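Local coordinates for uncharacterized protein TP-0789 domain-containing protein (Desulfovibrio piger ATCC 29098, PDB 4Z48) that is of unknown function but has a LolA-like fold, so it may carry a lipid or lipoprotein as the LolA and LolB sorting proteins do, at residues S25-S30 and Y230-S235; Q21-Q26 and S51-K56; A32-N37 and R45-Y50; K172-R177 and G203-T208; S120-Q125 and K159-S164. One frame throughout, in Å; residues are numbered along the deposited sequence.

Contact 1: S25-S30 and Y230-S235; sequences SQDSYS and YDVGLS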
# COMPACT_ATOMS: atom_id res chain seq x y z
N SER A 25 13.98 -2.94 7.38
CA SER A 25 13.66 -4.32 7.76
C SER A 25 13.85 -5.33 6.64
O SER A 25 13.80 -4.96 5.48
CB SER A 25 12.21 -4.41 8.24
OG SER A 25 11.27 -4.44 7.19
N GLN A 26 13.98 -6.63 7.02
CA GLN A 26 14.06 -7.75 6.08
C GLN A 26 12.73 -8.49 6.04
O GLN A 26 12.40 -9.09 5.03
CB GLN A 26 15.21 -8.71 6.43
CG GLN A 26 16.58 -8.26 5.84
CD GLN A 26 16.57 -8.09 4.33
OE1 GLN A 26 16.64 -6.97 3.80
NE2 GLN A 26 16.47 -9.19 3.59
N ASP A 27 11.96 -8.44 7.14
CA ASP A 27 10.63 -9.05 7.17
C ASP A 27 9.78 -8.35 8.22
O ASP A 27 10.30 -7.56 9.02
CB ASP A 27 10.72 -10.57 7.41
CG ASP A 27 11.02 -11.03 8.83
OD1 ASP A 27 10.40 -10.50 9.77
OD2 ASP A 27 11.77 -12.00 8.98
N SER A 28 8.48 -8.57 8.17
CA SER A 28 7.54 -8.00 9.14
C SER A 28 6.26 -8.82 9.27
O SER A 28 5.85 -9.54 8.35
CB SER A 28 7.17 -6.57 8.77
OG SER A 28 6.55 -6.51 7.50
N TYR A 29 5.62 -8.65 10.41
CA TYR A 29 4.35 -9.27 10.74
C TYR A 29 3.46 -8.21 11.31
O TYR A 29 3.96 -7.37 12.07
CB TYR A 29 4.58 -10.39 11.75
CG TYR A 29 3.31 -10.90 12.39
CD1 TYR A 29 2.51 -11.83 11.73
CD2 TYR A 29 2.86 -10.40 13.61
CE1 TYR A 29 1.33 -12.32 12.31
CE2 TYR A 29 1.67 -10.86 14.19
CZ TYR A 29 0.92 -11.82 13.53
OH TYR A 29 -0.25 -12.29 14.07
N SER A 30 2.17 -8.21 10.95
CA SER A 30 1.20 -7.33 11.60
C SER A 30 -0.21 -7.92 11.57
O SER A 30 -0.49 -8.87 10.85
CB SER A 30 1.19 -5.92 11.01
OG SER A 30 0.52 -5.83 9.78
N TYR A 230 9.06 -6.24 13.38
CA TYR A 230 10.01 -6.38 12.26
C TYR A 230 11.05 -7.45 12.53
O TYR A 230 11.36 -7.72 13.69
CB TYR A 230 10.73 -5.07 11.97
CG TYR A 230 9.85 -4.01 11.37
CD1 TYR A 230 9.40 -4.11 10.07
CD2 TYR A 230 9.50 -2.87 12.10
CE1 TYR A 230 8.61 -3.12 9.49
CE2 TYR A 230 8.69 -1.88 11.54
CZ TYR A 230 8.23 -2.02 10.24
OH TYR A 230 7.43 -1.10 9.64
N ASP A 231 11.63 -8.03 11.46
CA ASP A 231 12.71 -9.03 11.52
C ASP A 231 12.45 -10.13 12.56
O ASP A 231 13.27 -10.38 13.45
CB ASP A 231 14.05 -8.32 11.78
CG ASP A 231 14.42 -7.38 10.65
OD1 ASP A 231 13.78 -7.43 9.61
OD2 ASP A 231 15.38 -6.60 10.82
N VAL A 232 11.31 -10.82 12.39
CA VAL A 232 10.85 -11.91 13.26
C VAL A 232 11.42 -13.27 12.81
O VAL A 232 11.28 -14.26 13.54
CB VAL A 232 9.30 -11.95 13.37
CG1 VAL A 232 8.78 -10.69 14.04
CG2 VAL A 232 8.63 -12.12 12.01
N GLY A 233 12.05 -13.30 11.64
CA GLY A 233 12.64 -14.51 11.07
C GLY A 233 11.63 -15.39 10.36
O GLY A 233 11.59 -16.60 10.60
N LEU A 234 10.82 -14.80 9.46
CA LEU A 234 9.80 -15.51 8.69
C LEU A 234 10.43 -16.46 7.68
O LEU A 234 11.36 -16.07 6.97
CB LEU A 234 8.88 -14.52 7.94
CG LEU A 234 7.90 -13.68 8.76
CD1 LEU A 234 7.07 -12.77 7.85
CD2 LEU A 234 6.99 -14.53 9.64
N SER A 235 9.91 -17.70 7.60
CA SER A 235 10.41 -18.66 6.61
C SER A 235 9.88 -18.29 5.22
O SER A 235 8.85 -17.61 5.11
CB SER A 235 10.01 -20.09 6.99
OG SER A 235 8.63 -20.35 6.81

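Contact 2: Q21-Q26 and S51-K56; sequences QVDTSQ and SKHFGK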
# COMPACT_ATOMS: atom_id res chain seq x y z
N GLN A 21 14.20 4.70 1.91
CA GLN A 21 15.22 4.23 2.86
C GLN A 21 14.67 4.05 4.30
O GLN A 21 15.38 3.48 5.12
CB GLN A 21 16.44 5.14 2.87
CG GLN A 21 17.43 4.80 1.74
CD GLN A 21 18.20 5.99 1.21
OE1 GLN A 21 18.35 7.04 1.86
NE2 GLN A 21 18.73 5.84 -0.00
N VAL A 22 13.44 4.52 4.59
CA VAL A 22 12.84 4.42 5.95
C VAL A 22 12.72 2.94 6.40
O VAL A 22 13.14 2.60 7.51
CB VAL A 22 11.48 5.16 6.04
CG1 VAL A 22 10.79 4.91 7.39
CG2 VAL A 22 11.67 6.67 5.80
N ASP A 23 12.21 2.08 5.54
CA ASP A 23 12.02 0.66 5.88
C ASP A 23 13.34 -0.13 5.73
O ASP A 23 13.66 -0.60 4.64
CB ASP A 23 10.89 0.03 5.05
CG ASP A 23 10.58 -1.42 5.43
OD1 ASP A 23 11.05 -1.86 6.50
OD2 ASP A 23 9.89 -2.12 4.63
N THR A 24 14.07 -0.31 6.85
CA THR A 24 15.38 -0.98 6.88
C THR A 24 15.22 -2.49 7.22
O THR A 24 16.21 -3.22 7.34
CB THR A 24 16.28 -0.25 7.89
OG1 THR A 24 15.62 -0.22 9.16
CG2 THR A 24 16.63 1.18 7.45
N SER A 25 13.98 -2.94 7.38
CA SER A 25 13.66 -4.32 7.76
C SER A 25 13.85 -5.33 6.64
O SER A 25 13.80 -4.96 5.48
CB SER A 25 12.21 -4.41 8.24
OG SER A 25 11.27 -4.44 7.19
N GLN A 26 13.98 -6.63 7.02
CA GLN A 26 14.06 -7.75 6.08
C GLN A 26 12.73 -8.49 6.04
O GLN A 26 12.40 -9.09 5.03
CB GLN A 26 15.21 -8.71 6.43
CG GLN A 26 16.58 -8.26 5.84
CD GLN A 26 16.57 -8.09 4.33
OE1 GLN A 26 16.64 -6.97 3.80
NE2 GLN A 26 16.47 -9.19 3.59
N SER A 51 5.40 -10.30 5.54
CA SER A 51 6.17 -9.74 4.41
C SER A 51 7.62 -10.09 4.58
O SER A 51 8.07 -10.23 5.71
CB SER A 51 6.01 -8.23 4.30
OG SER A 51 4.67 -7.82 4.52
N LYS A 52 8.34 -10.25 3.47
CA LYS A 52 9.75 -10.57 3.50
C LYS A 52 10.39 -10.11 2.20
O LYS A 52 9.80 -10.26 1.13
CB LYS A 52 9.96 -12.08 3.73
CG LYS A 52 11.42 -12.47 3.98
CD LYS A 52 11.56 -13.96 4.19
CE LYS A 52 13.01 -14.31 4.38
NZ LYS A 52 13.17 -15.74 4.74
N HIS A 53 11.60 -9.51 2.31
CA HIS A 53 12.38 -9.04 1.17
C HIS A 53 13.02 -10.21 0.47
O HIS A 53 13.31 -11.24 1.11
CB HIS A 53 13.42 -7.98 1.60
CG HIS A 53 12.79 -6.65 1.83
ND1 HIS A 53 12.10 -6.37 2.99
CD2 HIS A 53 12.61 -5.62 0.97
CE1 HIS A 53 11.61 -5.15 2.84
NE2 HIS A 53 11.86 -4.67 1.63
N PHE A 54 13.10 -10.10 -0.86
CA PHE A 54 13.64 -11.12 -1.78
C PHE A 54 14.42 -10.44 -2.90
O PHE A 54 14.33 -9.22 -3.06
CB PHE A 54 12.49 -11.97 -2.38
CG PHE A 54 11.93 -13.05 -1.48
CD1 PHE A 54 10.89 -12.77 -0.59
CD2 PHE A 54 12.41 -14.35 -1.54
CE1 PHE A 54 10.36 -13.77 0.22
CE2 PHE A 54 11.88 -15.35 -0.72
CZ PHE A 54 10.85 -15.06 0.15
N GLY A 55 15.13 -11.23 -3.69
CA GLY A 55 15.88 -10.73 -4.84
C GLY A 55 17.37 -10.58 -4.63
O GLY A 55 17.86 -10.63 -3.50
N LYS A 56 18.09 -10.34 -5.75
CA LYS A 56 19.54 -10.16 -5.85
C LYS A 56 20.08 -9.15 -4.84
O LYS A 56 21.13 -9.40 -4.24
CB LYS A 56 19.93 -9.73 -7.27

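Contact 3: A32-N37 and R45-Y50; sequences AVMSIN and RSFKTY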
# COMPACT_ATOMS: atom_id res chain seq x y z
N ALA A 32 -4.36 -6.53 11.52
CA ALA A 32 -5.16 -5.35 11.18
C ALA A 32 -6.64 -5.64 11.24
O ALA A 32 -7.06 -6.79 11.08
CB ALA A 32 -4.82 -4.84 9.77
N VAL A 33 -7.42 -4.58 11.50
CA VAL A 33 -8.89 -4.58 11.41
C VAL A 33 -9.24 -3.45 10.43
O VAL A 33 -8.73 -2.33 10.58
CB VAL A 33 -9.61 -4.43 12.78
CG1 VAL A 33 -11.11 -4.19 12.57
CG2 VAL A 33 -9.42 -5.69 13.63
N MSE A 34 -10.09 -3.75 9.46
CA MSE A 34 -10.56 -2.82 8.45
C MSE A 34 -12.07 -2.67 8.59
O MSE A 34 -12.78 -3.66 8.77
CB MSE A 34 -10.15 -3.36 7.06
CG MSE A 34 -10.95 -2.88 5.89
SE MSE A 34 -10.41 -4.00 4.34
CE MSE A 34 -8.84 -3.23 3.95
N SER A 35 -12.53 -1.43 8.58
CA SER A 35 -13.95 -1.11 8.65
C SER A 35 -14.31 -0.26 7.40
O SER A 35 -13.75 0.81 7.18
CB SER A 35 -14.25 -0.39 9.97
OG SER A 35 -15.60 0.04 10.02
N ILE A 36 -15.21 -0.78 6.57
CA ILE A 36 -15.67 -0.17 5.34
C ILE A 36 -17.07 0.40 5.54
O ILE A 36 -18.01 -0.37 5.83
CB ILE A 36 -15.65 -1.23 4.19
CG1 ILE A 36 -14.31 -2.00 4.14
CG2 ILE A 36 -15.93 -0.54 2.85
CD1 ILE A 36 -14.35 -3.34 3.43
N ASN A 37 -17.22 1.72 5.33
CA ASN A 37 -18.52 2.38 5.51
C ASN A 37 -19.09 2.87 4.20
O ASN A 37 -18.50 3.70 3.53
CB ASN A 37 -18.40 3.54 6.51
CG ASN A 37 -19.72 4.09 7.02
OD1 ASN A 37 -20.58 4.59 6.26
ND2 ASN A 37 -19.88 4.10 8.34
N ARG A 45 -13.36 -6.51 8.22
CA ARG A 45 -12.41 -7.56 7.92
C ARG A 45 -11.30 -7.52 8.94
O ARG A 45 -10.90 -6.44 9.35
CB ARG A 45 -11.79 -7.39 6.52
CG ARG A 45 -12.67 -7.83 5.37
CD ARG A 45 -13.54 -6.70 4.84
NE ARG A 45 -14.25 -7.11 3.64
CZ ARG A 45 -15.42 -7.74 3.63
NH1 ARG A 45 -16.04 -8.02 4.78
NH2 ARG A 45 -15.99 -8.09 2.49
N SER A 46 -10.82 -8.69 9.35
CA SER A 46 -9.66 -8.86 10.24
C SER A 46 -8.65 -9.64 9.45
O SER A 46 -9.04 -10.64 8.84
CB SER A 46 -10.02 -9.60 11.53
OG SER A 46 -10.71 -8.79 12.46
N PHE A 47 -7.39 -9.23 9.45
CA PHE A 47 -6.36 -9.97 8.71
C PHE A 47 -4.97 -9.88 9.34
O PHE A 47 -4.70 -9.02 10.16
CB PHE A 47 -6.30 -9.54 7.24
CG PHE A 47 -6.05 -8.08 6.95
CD1 PHE A 47 -7.11 -7.17 6.90
CD2 PHE A 47 -4.77 -7.61 6.68
CE1 PHE A 47 -6.89 -5.82 6.62
CE2 PHE A 47 -4.56 -6.27 6.35
CZ PHE A 47 -5.62 -5.38 6.30
N LYS A 48 -4.10 -10.82 8.98
CA LYS A 48 -2.69 -10.81 9.35
C LYS A 48 -1.89 -10.65 8.05
O LYS A 48 -2.28 -11.19 7.01
CB LYS A 48 -2.26 -12.08 10.11
CG LYS A 48 -2.84 -12.21 11.52
CD LYS A 48 -2.63 -13.61 12.07
CE LYS A 48 -3.07 -13.69 13.51
NZ LYS A 48 -4.55 -13.72 13.66
N THR A 49 -0.81 -9.86 8.10
CA THR A 49 0.06 -9.65 6.95
C THR A 49 1.46 -10.15 7.28
O THR A 49 2.05 -9.74 8.27
CB THR A 49 0.08 -8.15 6.49
OG1 THR A 49 -1.26 -7.72 6.19
CG2 THR A 49 0.93 -7.94 5.23
N TYR A 50 2.02 -10.97 6.39
CA TYR A 50 3.42 -11.45 6.49
C TYR A 50 4.19 -10.86 5.31
O TYR A 50 3.66 -10.86 4.21
CB TYR A 50 3.46 -12.99 6.44
CG TYR A 50 2.62 -13.67 7.49
CD1 TYR A 50 1.26 -13.92 7.27
CD2 TYR A 50 3.17 -14.10 8.69
CE1 TYR A 50 0.47 -14.52 8.24
CE2 TYR A 50 2.40 -14.76 9.65
CZ TYR A 50 1.05 -14.97 9.42
OH TYR A 50 0.28 -15.61 10.37

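Contact 4: K172-R177 and G203-T208; sequences KDTLLR and GIWTVT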
# COMPACT_ATOMS: atom_id res chain seq x y z
N LYS A 172 8.26 15.95 7.28
CA LYS A 172 9.68 16.27 7.16
C LYS A 172 10.54 15.47 8.14
O LYS A 172 11.65 15.08 7.80
CB LYS A 172 9.92 17.78 7.37
CG LYS A 172 9.32 18.62 6.24
CD LYS A 172 10.27 19.74 5.78
CE LYS A 172 10.42 20.88 6.75
NZ LYS A 172 11.52 21.78 6.31
N ASP A 173 10.02 15.18 9.33
CA ASP A 173 10.76 14.49 10.38
C ASP A 173 10.90 12.98 10.17
O ASP A 173 11.99 12.45 10.37
CB ASP A 173 10.17 14.78 11.77
CG ASP A 173 8.66 14.70 11.95
OD1 ASP A 173 7.94 14.56 10.93
OD2 ASP A 173 8.20 14.81 13.11
N THR A 174 9.80 12.28 9.85
CA THR A 174 9.85 10.82 9.72
C THR A 174 9.92 10.34 8.24
O THR A 174 10.23 9.18 8.01
CB THR A 174 8.64 10.23 10.42
OG1 THR A 174 7.46 10.58 9.70
CG2 THR A 174 8.55 10.65 11.89
N LEU A 175 9.57 11.20 7.27
CA LEU A 175 9.55 10.87 5.83
C LEU A 175 8.39 9.91 5.50
O LEU A 175 8.37 9.30 4.44
CB LEU A 175 10.93 10.35 5.31
CG LEU A 175 12.06 11.39 5.51
CD1 LEU A 175 13.44 10.84 5.12
CD2 LEU A 175 11.75 12.68 4.74
N LEU A 176 7.41 9.83 6.42
CA LEU A 176 6.19 9.07 6.19
C LEU A 176 5.15 9.98 5.60
O LEU A 176 5.10 11.14 5.97
CB LEU A 176 5.65 8.45 7.50
CG LEU A 176 6.46 7.30 8.11
CD1 LEU A 176 5.75 6.76 9.35
CD2 LEU A 176 6.69 6.17 7.09
N ARG A 177 4.26 9.45 4.75
CA ARG A 177 3.14 10.24 4.22
C ARG A 177 2.19 10.58 5.37
O ARG A 177 1.99 9.74 6.26
CB ARG A 177 2.35 9.42 3.18
CG ARG A 177 3.15 9.09 1.93
CD ARG A 177 2.48 7.99 1.07
NE ARG A 177 3.23 7.88 -0.20
CZ ARG A 177 4.34 7.15 -0.37
NH1 ARG A 177 4.83 6.43 0.63
NH2 ARG A 177 4.97 7.14 -1.54
N GLY A 203 12.50 0.63 15.95
CA GLY A 203 13.34 1.68 15.37
C GLY A 203 12.93 2.19 14.00
O GLY A 203 13.69 2.94 13.40
N ILE A 204 11.74 1.79 13.49
CA ILE A 204 11.26 2.17 12.15
C ILE A 204 9.90 2.88 12.25
O ILE A 204 8.89 2.25 12.61
CB ILE A 204 11.15 0.92 11.20
CG1 ILE A 204 12.48 0.10 11.12
CG2 ILE A 204 10.64 1.33 9.79
CD1 ILE A 204 12.39 -1.29 10.32
N TRP A 205 9.87 4.15 11.84
CA TRP A 205 8.64 4.93 11.79
C TRP A 205 7.70 4.26 10.77
O TRP A 205 8.11 4.02 9.63
CB TRP A 205 8.96 6.39 11.43
CG TRP A 205 9.35 7.20 12.64
CD1 TRP A 205 10.59 7.66 12.95
CD2 TRP A 205 8.49 7.59 13.72
NE1 TRP A 205 10.56 8.32 14.16
CE2 TRP A 205 9.28 8.31 14.64
CE3 TRP A 205 7.12 7.43 13.98
CZ2 TRP A 205 8.75 8.87 15.81
CZ3 TRP A 205 6.59 7.96 15.15
CH2 TRP A 205 7.41 8.65 16.06
N THR A 206 6.52 3.80 11.25
CA THR A 206 5.56 3.02 10.47
C THR A 206 4.16 3.62 10.57
O THR A 206 3.74 4.02 11.66
CB THR A 206 5.55 1.57 11.04
OG1 THR A 206 6.88 1.07 11.12
CG2 THR A 206 4.68 0.58 10.21
N VAL A 207 3.42 3.63 9.45
CA VAL A 207 2.01 4.05 9.43
C VAL A 207 1.25 2.90 10.06
O VAL A 207 1.46 1.76 9.65
CB VAL A 207 1.49 4.41 8.00
CG1 VAL A 207 -0.04 4.50 7.97
CG2 VAL A 207 2.12 5.73 7.49
N THR A 208 0.38 3.18 11.06
CA THR A 208 -0.35 2.11 11.73
C THR A 208 -1.83 2.39 11.76
O THR A 208 -2.58 1.63 12.36
CB THR A 208 0.18 1.85 13.17
OG1 THR A 208 -0.05 2.98 13.99
CG2 THR A 208 1.63 1.42 13.22

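Contact 5: S120-Q125 and K159-S164; sequences SNEDIQ and KETQYS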
# COMPACT_ATOMS: atom_id res chain seq x y z
N SER A 120 -7.77 -0.46 -3.80
CA SER A 120 -7.76 -1.29 -4.99
C SER A 120 -6.74 -2.38 -4.82
O SER A 120 -5.89 -2.26 -3.94
CB SER A 120 -7.43 -0.45 -6.22
OG SER A 120 -8.45 0.49 -6.52
N ASN A 121 -6.77 -3.44 -5.67
CA ASN A 121 -5.76 -4.51 -5.59
C ASN A 121 -4.33 -3.94 -5.80
O ASN A 121 -3.38 -4.38 -5.14
CB ASN A 121 -6.05 -5.60 -6.63
CG ASN A 121 -7.31 -6.35 -6.34
OD1 ASN A 121 -7.65 -6.59 -5.19
ND2 ASN A 121 -8.04 -6.71 -7.39
N GLU A 122 -4.18 -2.93 -6.66
CA GLU A 122 -2.87 -2.34 -6.91
C GLU A 122 -2.35 -1.54 -5.71
O GLU A 122 -1.15 -1.44 -5.56
CB GLU A 122 -2.85 -1.47 -8.17
CG GLU A 122 -3.62 -0.16 -8.09
CD GLU A 122 -3.38 0.75 -9.29
OE1 GLU A 122 -2.20 1.02 -9.62
OE2 GLU A 122 -4.38 1.20 -9.89
N ASP A 123 -3.24 -1.05 -4.83
CA ASP A 123 -2.86 -0.30 -3.62
C ASP A 123 -2.14 -1.19 -2.59
O ASP A 123 -1.47 -0.66 -1.70
CB ASP A 123 -4.09 0.35 -2.98
CG ASP A 123 -4.75 1.41 -3.84
OD1 ASP A 123 -4.06 2.04 -4.66
OD2 ASP A 123 -5.95 1.65 -3.66
N ILE A 124 -2.27 -2.54 -2.72
CA ILE A 124 -1.70 -3.55 -1.84
C ILE A 124 -0.22 -3.86 -2.20
O ILE A 124 0.49 -4.39 -1.36
CB ILE A 124 -2.62 -4.80 -1.86
CG1 ILE A 124 -4.02 -4.49 -1.26
CG2 ILE A 124 -2.01 -6.03 -1.23
CD1 ILE A 124 -4.08 -3.65 -0.04
N GLN A 125 0.27 -3.47 -3.38
CA GLN A 125 1.69 -3.65 -3.75
C GLN A 125 2.58 -2.53 -3.14
O GLN A 125 2.07 -1.63 -2.47
CB GLN A 125 1.85 -3.65 -5.27
CG GLN A 125 1.02 -4.72 -5.97
CD GLN A 125 0.73 -4.36 -7.41
OE1 GLN A 125 0.86 -3.21 -7.86
NE2 GLN A 125 0.26 -5.34 -8.14
N LYS A 159 3.13 2.46 -17.54
CA LYS A 159 2.83 1.81 -16.26
C LYS A 159 1.31 1.56 -16.16
O LYS A 159 0.48 2.44 -16.44
CB LYS A 159 3.36 2.62 -15.07
CG LYS A 159 3.14 1.97 -13.71
CD LYS A 159 3.50 2.91 -12.59
CE LYS A 159 2.77 2.62 -11.29
NZ LYS A 159 2.96 1.21 -10.84
N GLU A 160 0.98 0.31 -15.82
CA GLU A 160 -0.37 -0.24 -15.63
C GLU A 160 -0.90 0.24 -14.28
O GLU A 160 -0.54 -0.30 -13.23
CB GLU A 160 -0.28 -1.78 -15.69
CG GLU A 160 -1.59 -2.52 -15.84
CD GLU A 160 -1.44 -3.75 -16.71
OE1 GLU A 160 -0.83 -4.74 -16.25
OE2 GLU A 160 -1.88 -3.69 -17.88
N THR A 161 -1.71 1.30 -14.31
CA THR A 161 -2.25 1.89 -13.07
C THR A 161 -3.54 2.63 -13.39
O THR A 161 -3.72 3.08 -14.51
CB THR A 161 -1.19 2.84 -12.40
OG1 THR A 161 -1.76 3.50 -11.26
CG2 THR A 161 -0.64 3.89 -13.36
N GLN A 162 -4.42 2.77 -12.40
CA GLN A 162 -5.65 3.53 -12.67
C GLN A 162 -5.39 5.04 -12.45
O GLN A 162 -6.24 5.87 -12.78
CB GLN A 162 -6.77 3.03 -11.73
CG GLN A 162 -6.61 3.51 -10.32
CD GLN A 162 -7.55 2.83 -9.36
OE1 GLN A 162 -7.19 1.83 -8.74
NE2 GLN A 162 -8.75 3.38 -9.21
N TYR A 163 -4.25 5.39 -11.85
CA TYR A 163 -4.00 6.77 -11.48
C TYR A 163 -3.19 7.55 -12.50
O TYR A 163 -2.30 7.00 -13.15
CB TYR A 163 -3.31 6.85 -10.12
CG TYR A 163 -3.97 6.01 -9.05
CD1 TYR A 163 -5.27 6.30 -8.61
CD2 TYR A 163 -3.32 4.92 -8.49
CE1 TYR A 163 -5.87 5.55 -7.59
CE2 TYR A 163 -3.93 4.14 -7.50
CZ TYR A 163 -5.21 4.44 -7.07
OH TYR A 163 -5.75 3.68 -6.07
N SER A 164 -3.51 8.83 -12.63
CA SER A 164 -2.80 9.73 -13.53
C SER A 164 -1.72 10.46 -12.75
O SER A 164 -0.68 10.81 -13.32
CB SER A 164 -3.75 10.73 -14.17
OG SER A 164 -4.42 11.47 -13.17

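Contact 1: S25-S30 and Y230-S235
Asp27 reaches into the turn at 231-234 and takes three of its backbone N-H groups. Its CB rests against Ser51 of the neighbouring strand 41-54. Its CG stands between the backbone N and the carbonyl carbon (chi1 76°), which carries the carboxylate across to the turn. OD1 accepts from Val232 N at 2.8 Å, on the syn side and a little out of the carboxylate plane. OD2 takes two donors. Gly233 N comes in on the syn lone pair, and Leu234 N comes from above the plane at 3.0 Å from OD2.

In return, Asp231 OD1 accepts from Gln26 N at 2.7 Å and from Asp27 N, longer at 3.2 Å, which meets OD1 nearly along its C-O bond. Asp231 N closes the exchange on Asp27 O at 2.8 Å. The backbone N-H groups probably offset the like charge of the two carboxylates.

Beside them, Tyr230 CD1 lies 3.4 Å from Ser25 CB, with Ser28 CB next to it, and the tyrosine hydroxyl bonds to Thr206. Ser28 and Tyr230 form an antiparallel non-hydrogen-bonded pair. Here two inner, neighbouring strands of the LolA-like beta fold begin and end, at a turn whose N-H groups are held by the Asp27 carboxylate.

Contact 2: Q21-Q26 and S51-K56
His53 has CG anti to its carbonyl carbon (chi1 -77°), which swings the imidazole toward the loop at 23-26. In Asp23 it is the backbone N that CG stands anti to (chi1 -176°), and this brings the carboxylate to the same ring from the opposite direction. Asp23 OD2 ends near the ring plane, at the edge, 3.9 Å from His53 CE1. This is a loose approach and not a bond.

The firm link is made by the backbone. His53 N donates to Gln26 O at 2.9 Å, and the bond is nearly straight at 171°. The same oxygen lies at the edge of the imidazole, where His53 ND1 makes a weak bond to it at 3.4 Å. Lys52 CA adds a CA-H...O contact to Gln26 O. One carbonyl takes the main-chain N-H firmly and the ring N-H weakly. The end of the Gln26 side chain comes back beside His53 CB, with NE2 3.8 Å from that atom. The two side chains cross at about a right angle.

Inside the loop, Asp23 OD1 accepts from Ser25 OG at 2.7 Å on its syn lone pair. It also accepts from Ser25 N at 3.2 Å, from above the carboxylate plane. This sets the direction of the carboxylate. On the other segment, the ammonium of Lys52 goes to Asp236 and to the carbonyl of Leu234. The contact lies at the surface, where an Asx turn at Asp23 leads the chain from helix 8-20 into strand 27-38, beside strand 41-54.

Contact 3: A32-N37 and R45-Y50
Ala32 sets its methyl over one face of the Phe47 ring, in the tight part of this contact. Ala32 CB is 3.8 Å from the ring centroid and 20° off the normal, a CH-pi contact. The ring gets there because Phe47 CG stands between the backbone N and the carbonyl carbon (chi1 57°), which turns it back over the neighbouring strand. Met34, a selenomethionine, meets the ring differently. Its CB lies at the ring edge, 4.1 Å from Phe47 CE1. Further along the same face, Ile36 CD1 touches Arg45 CD at 3.7 Å. The guanidinium then runs on, and its NE bonds to the carbonyl of Met115. Phe67 and Trp225 close in on this side.

The other face is looser. It carries Val33 and Ser46, where Val33 CG2 only touches Ser46 OG at 3.6 Å. Val33 is exposed there.

Four backbone bonds join the strands, two each at the Ala32-Phe47 and Met34-Arg45 pairs. The straightest runs from Met34 N to Arg45 O at 2.8 Å and 175°. The hairpin of strands 27-38 and 41-54 is thus two-sided: apolar groups and the arginine stem are buried on one face, while an exposed valine and a serine meet on the other.

Contact 4: K172-R177 and G203-T208
Thr174 points its methyl straight down on the indole of Trp205. CG2 lies 3.5 Å from the centroid of the five-membered ring, only 7° off the normal. This is a CH-pi contact over the face, and the two side chains cross at about a right angle. The first torsion of Thr174 (chi1 68°) explains the split: CG2 is anti to the carbonyl carbon and faces the ring, while OG1 stands between the backbone N and the carbonyl carbon, turned from the ring toward Gln198. That hydroxyl bonds to Gln198 and takes a weak bond from Leu176 N.

Leu176 comes in beside the indole and not over it. Its CD1 lies against the main chain of the strand, 3.5 Å from Trp205 C and 3.6 Å from Thr206 N. The same methyl touches Trp205 CB at 3.8 Å. The other branch, CD2, is 3.6 Å from Trp205 O. Val207 makes the far end of the patch, with its CG2 4.2 Å from Leu176 CD1.

Thr206 points the other way, where its hydroxyl pairs with Tyr230 and with the carbonyl of Ile204. The touching parts, 174-177 and 205-207, run 20° apart, yet they share no backbone bonds. What joins the loop before strand 177-184 to strand 204-214 is therefore methyl on ring and methyl on peptide. The threonine hydroxyls bond to their own segment and to Gln198 and Tyr230, not across the contact.

Contact 5: S120-Q125 and K159-S164
Tyr163 OH donates to Asp123 OD1 at 2.7 Å, on the syn lone pair of that oxygen. The carboxylate lies nearly in the plane of the phenol ring, 11° apart, and meets its edge. The second carboxylate, Glu122, has OE2 3.0 Å from Gln162 N, which donates to its syn lone pair. The bond is fairly straight at 162°. Glu122 OE1 lies 3.0 Å from Thr161 OG1. Glu122 gets this reach from CG placed between the backbone N and the carbonyl carbon (chi1 70°), with the chain extended beyond it. The two acids thus grip successive residues of the other segment.

Each side is also braced within itself. Asp123 OD2 accepts from Ser120 N at 2.8 Å, from above the carboxylate plane. Thr161 OG1 accepts from Tyr163 N at 3.2 Å. Lys191 adds a salt bridge to Asp123 and a hydrogen bond to Ser120, so its charge probably offsets that of Asp123. Lys159 stands near Glu122 without touching it.

Around these polar groups the packing is made by the stem of Gln162. Its CG sits over the centre of the Tyr163 ring, 3.4 Å above the plane, and is 3.2 Å from Glu122 OE2. Tyr182 meets the same tyrosine edge-to-face. An ST turn at Thr161 leads into strand 163-171, and the helically twisted segment 121-124 docks on it through its acidic side chains, joining the long loop before strand 133-143 to the beta fold.

In the fold
Contact 3 is the buried one and joins strands 27-38 and 41-54 by regular strand pairing. Contact 1 joins strand 27-38 to the loop after strand 219-230, and contact 2 joins the loop before strand 27-38 to strand 41-54. These two share Ser25 and Gln26, in the loop just before strand 27-38. Contact 2 lies at the surface, and contact 1 is partly buried. Both rely on carboxylates or carbonyls that hold backbone N-H groups. Contact 4 is apolar and meets contact 1 through the Tyr230-Thr206 hydroxyl pair. Contact 5 lies on the opposite side of the chain's centre from contacts 1 and 4. Like contact 1 it relies on two carboxylates, but here one also takes a tyrosine hydroxyl.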